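Local coordinates for protein putative xanthine dehydrogenase YAGS fad-binding subunit (Escherichia coli, PDB 5G5G) that probably oxidises aldehydes at a molybdenum centre, carrying the pterin cytosine dinucleotide cofactor as one subunit of a periplasmic aldehyde oxidase, at residues 583-588 with 691-696. Sequence-based numbering, arbitrary orientation.
With MCN (pterin cytosine dinucleotide), chain Y; MOS (dioxothiomolybdenum(VI) ion), chain Z.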
loop_
_atom_site.group_PDB
_atom_site.type_symbol
_atom_site.label_atom_id
_atom_site.label_comp_id
_atom_site.label_asym_id
_atom_site.label_seq_id
_atom_site.Cartn_x
_atom_site.Cartn_y
_atom_site.Cartn_z
ATOM N N GLN C 583 12.419 15.495 -24.903
ATOM C CA GLN C 583 13.157 14.524 -24.098
ATOM C C GLN C 583 12.133 13.647 -23.395
ATOM O O GLN C 583 11.308 14.132 -22.587
ATOM C CB GLN C 583 14.036 15.201 -23.069
ATOM C CG GLN C 583 15.014 16.191 -23.675
ATOM C CD GLN C 583 16.006 16.721 -22.657
ATOM O OE1 GLN C 583 16.319 16.055 -21.661
ATOM N NE2 GLN C 583 16.505 17.934 -22.908
ATOM N N SER C 584 12.187 12.355 -23.693
ATOM C CA SER C 584 11.234 11.432 -23.080
ATOM C C SER C 584 11.936 10.105 -22.798
ATOM O O SER C 584 13.133 9.892 -23.152
ATOM C CB SER C 584 10.019 11.197 -24.034
ATOM O OG SER C 584 9.443 12.446 -24.467
ATOM N N THR C 585 11.174 9.262 -22.132
ATOM C CA THR C 585 11.539 7.905 -21.780
ATOM C C THR C 585 10.460 6.944 -22.217
ATOM O O THR C 585 9.291 7.311 -22.297
ATOM C CB THR C 585 11.821 7.791 -20.255
ATOM O OG1 THR C 585 10.613 7.950 -19.505
ATOM C CG2 THR C 585 12.866 8.814 -19.848
ATOM N N PHE C 586 10.874 5.707 -22.526
ATOM C CA PHE C 586 10.021 4.723 -23.191
ATOM C C PHE C 586 10.167 3.356 -22.545
ATOM O O PHE C 586 11.225 3.017 -21.984
ATOM C CB PHE C 586 10.412 4.631 -24.692
ATOM C CG PHE C 586 10.316 5.953 -25.402
ATOM C CD1 PHE C 586 9.135 6.365 -25.951
ATOM C CD2 PHE C 586 11.408 6.785 -25.465
ATOM C CE1 PHE C 586 9.014 7.600 -26.573
ATOM C CE2 PHE C 586 11.311 8.030 -26.064
ATOM C CZ PHE C 586 10.091 8.417 -26.637
ATOM N N ALA C 587 9.122 2.553 -22.666
ATOM C CA ALA C 587 9.142 1.162 -22.223
ATOM C C ALA C 587 8.259 0.276 -23.061
ATOM O O ALA C 587 7.312 0.740 -23.699
ATOM C CB ALA C 587 8.693 1.048 -20.753
ATOM N N GLY C 588 8.538 -1.014 -22.990
ATOM C CA GLY C 588 7.665 -2.037 -23.512
ATOM C C GLY C 588 7.389 -3.022 -22.383
ATOM O O GLY C 588 8.320 -3.542 -21.754
ATOM N N GLY C 691 11.670 6.242 -12.453
ATOM C CA GLY C 691 10.748 5.897 -11.361
ATOM C C GLY C 691 9.254 5.997 -11.654
ATOM O O GLY C 691 8.477 5.287 -11.003
ATOM N N GLU C 692 8.881 6.864 -12.607
ATOM C CA GLU C 692 7.504 6.968 -13.084
ATOM C C GLU C 692 7.262 6.170 -14.349
ATOM O O GLU C 692 6.227 5.508 -14.475
ATOM C CB GLU C 692 7.096 8.430 -13.215
ATOM C CG GLU C 692 7.089 9.217 -11.898
ATOM C CD GLU C 692 6.571 10.642 -12.090
ATOM O OE1 GLU C 692 7.151 11.414 -12.876
ATOM O OE2 GLU C 692 5.534 10.939 -11.446
ATOM N N LEU C 693 8.236 6.194 -15.258
ATOM C CA LEU C 693 8.209 5.409 -16.496
ATOM C C LEU C 693 7.827 3.956 -16.215
ATOM O O LEU C 693 7.030 3.357 -16.926
ATOM C CB LEU C 693 9.573 5.470 -17.187
ATOM C CG LEU C 693 9.673 4.507 -18.382
ATOM C CD1 LEU C 693 8.750 4.919 -19.532
ATOM C CD2 LEU C 693 11.138 4.448 -18.805
ATOM N N GLY C 694 8.377 3.408 -15.136
ATOM C CA GLY C 694 8.178 2.010 -14.839
ATOM C C GLY C 694 6.756 1.611 -14.725
ATOM O O GLY C 694 6.434 0.435 -14.940
ATOM N N LEU C 695 5.916 2.528 -14.239
ATOM C CA LEU C 695 4.482 2.272 -14.103
ATOM C C LEU C 695 3.661 2.397 -15.409
ATOM O O LEU C 695 2.618 1.800 -15.570
ATOM C CB LEU C 695 3.909 3.248 -13.065
ATOM C CG LEU C 695 2.441 3.185 -12.748
ATOM C CD1 LEU C 695 2.073 1.813 -12.235
ATOM C CD2 LEU C 695 2.046 4.218 -11.702
ATOM N N CYS C 696 4.134 3.261 -16.285
ATOM C CA CYS C 696 3.438 3.677 -17.481
ATOM C C CYS C 696 3.251 2.534 -18.442
ATOM O O CYS C 696 4.246 1.938 -18.898
ATOM C CB CYS C 696 4.232 4.770 -18.143
ATOM S SG CYS C 696 4.277 6.313 -17.129
HETATM N N1 MCN Y . 17.791 5.635 -11.431
HETATM C C2 MCN Y . 19.073 5.090 -11.891
HETATM N N3 MCN Y . 19.288 5.774 -13.240
HETATM C C4 MCN Y . 18.534 6.560 -13.990
HETATM C C5 MCN Y . 17.329 7.066 -13.245
HETATM C C6 MCN Y . 17.006 6.546 -12.098
HETATM O O2 MCN Y . 19.777 4.377 -11.397
HETATM N N4 MCN Y . 18.749 6.995 -15.179
HETATM C "C1'" MCN Y . 17.322 4.945 -10.240
HETATM C C2D MCN Y . 18.086 5.424 -8.949
HETATM O "O2'" MCN Y . 18.072 4.388 -7.971
HETATM C "C3'" MCN Y . 17.222 6.523 -8.588
HETATM C C4D MCN Y . 15.687 6.155 -8.818
HETATM O O4D MCN Y . 15.944 5.263 -10.007
HETATM O "O3'" MCN Y . 17.283 7.040 -7.210
HETATM C "C5'" MCN Y . 14.685 7.074 -9.203
HETATM O "O5'" MCN Y . 15.180 8.191 -9.903
HETATM P PA MCN Y . 14.181 9.054 -10.716
HETATM O O1A MCN Y . 14.912 10.346 -11.077
HETATM O O2A MCN Y . 13.518 8.229 -11.763
HETATM O O3A MCN Y . 12.981 9.440 -9.597
HETATM P PB MCN Y . 13.099 10.628 -8.560
HETATM O O1B MCN Y . 12.604 11.875 -9.156
HETATM O O2B MCN Y . 14.449 10.605 -7.921
HETATM O O3B MCN Y . 12.125 10.054 -7.468
HETATM C C10 MCN Y . 10.660 10.296 -7.600
HETATM C "C9'" MCN Y . 9.902 9.126 -8.117
HETATM C "C8'" MCN Y . 8.370 9.625 -8.330
HETATM S "S8'" MCN Y . 8.042 11.104 -9.046
HETATM C "C7'" MCN Y . 7.508 8.935 -7.763
HETATM S "S7'" MCN Y . 5.791 9.431 -7.711
HETATM C "C6'" MCN Y . 7.765 7.479 -7.269
HETATM C C7 MCN Y . 9.234 7.110 -7.792
HETATM O "O9'" MCN Y . 10.173 8.030 -7.409
HETATM N "N5'" MCN Y . 7.848 7.651 -5.725
HETATM C C4A MCN Y . 8.463 6.548 -4.921
HETATM N "N8'" MCN Y . 9.615 5.844 -7.130
HETATM C C4B MCN Y . 9.437 5.691 -5.801
HETATM N "N1'" MCN Y . 9.958 4.550 -5.189
HETATM C "C2'" MCN Y . 10.039 4.412 -3.799
HETATM N "N2'" MCN Y . 10.487 3.391 -3.244
HETATM N "N3'" MCN Y . 9.159 5.193 -3.102
HETATM C "C4'" MCN Y . 8.507 6.361 -3.462
HETATM O "O4'" MCN Y . 7.757 7.165 -2.877
HETATM MO MO MOS Z . 5.872 11.641 -8.369
HETATM S S MOS Z . 3.580 11.812 -8.669
HETATM O O1 MOS Z . 5.915 12.461 -6.781
HETATM O O2 MOS Z . 5.803 13.242 -9.718
#
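T585 and L693 mark the closest approach of the two backbones, 6.7 Å between their CA atoms, where a turn with helical backbone angles rides over the start of a strand. L693 supplies nearly all that residues 691-696 contribute to the 176 Å² buried. Its CG stands anti to the backbone N (chi1 172°), sending both methyls at the strand; T585 OG1 rests against this branch, 3.6 Å from L693 CB, CD1 and CD2 alike. CD2 also touches the carbonyl of F586, at 3.5 Å from its O, while CD1 reaches A587 CB at 4.1 Å. The hydroxyl is nonetheless satisfied, since T585 OG1 is hydrogen-bonded to R440 O. The turn is closed by C696 N donating to L693 O (3.0 Å), and Q509 OE1 accepts from the amides of both E692 and L693.

From this packed leucine the chain leads back directly to the cofactor. G691 N donates a nearly straight bond to the phosphate oxygen O2A of MCN (2.8 Å, 168°). The extended E692 chain points its carboxylate to the metal: OE2 is 3.2 Å from MO, well beyond the 2.3 Å of the dithiolene sulfurs S7' and S8', so it sits beside the molybdenum rather than among its close ligands. A salt bridge from OE1 to R440 and a bond from A351 N to OE2 fix its rotation, a placement consistent with the active-site glutamate of the xanthine oxidase family. With an alanine here, R440 would probably lose its charge mate and A351 N its acceptor, opening a gap beside the molybdenum.

Strand 584-596 lies between antiparallel strands 429-441 and 602-612, bonding through T585 to R440 and through F586 to A612, while L695 and C696 pack against helix 354-372 just ahead of helix 698-710.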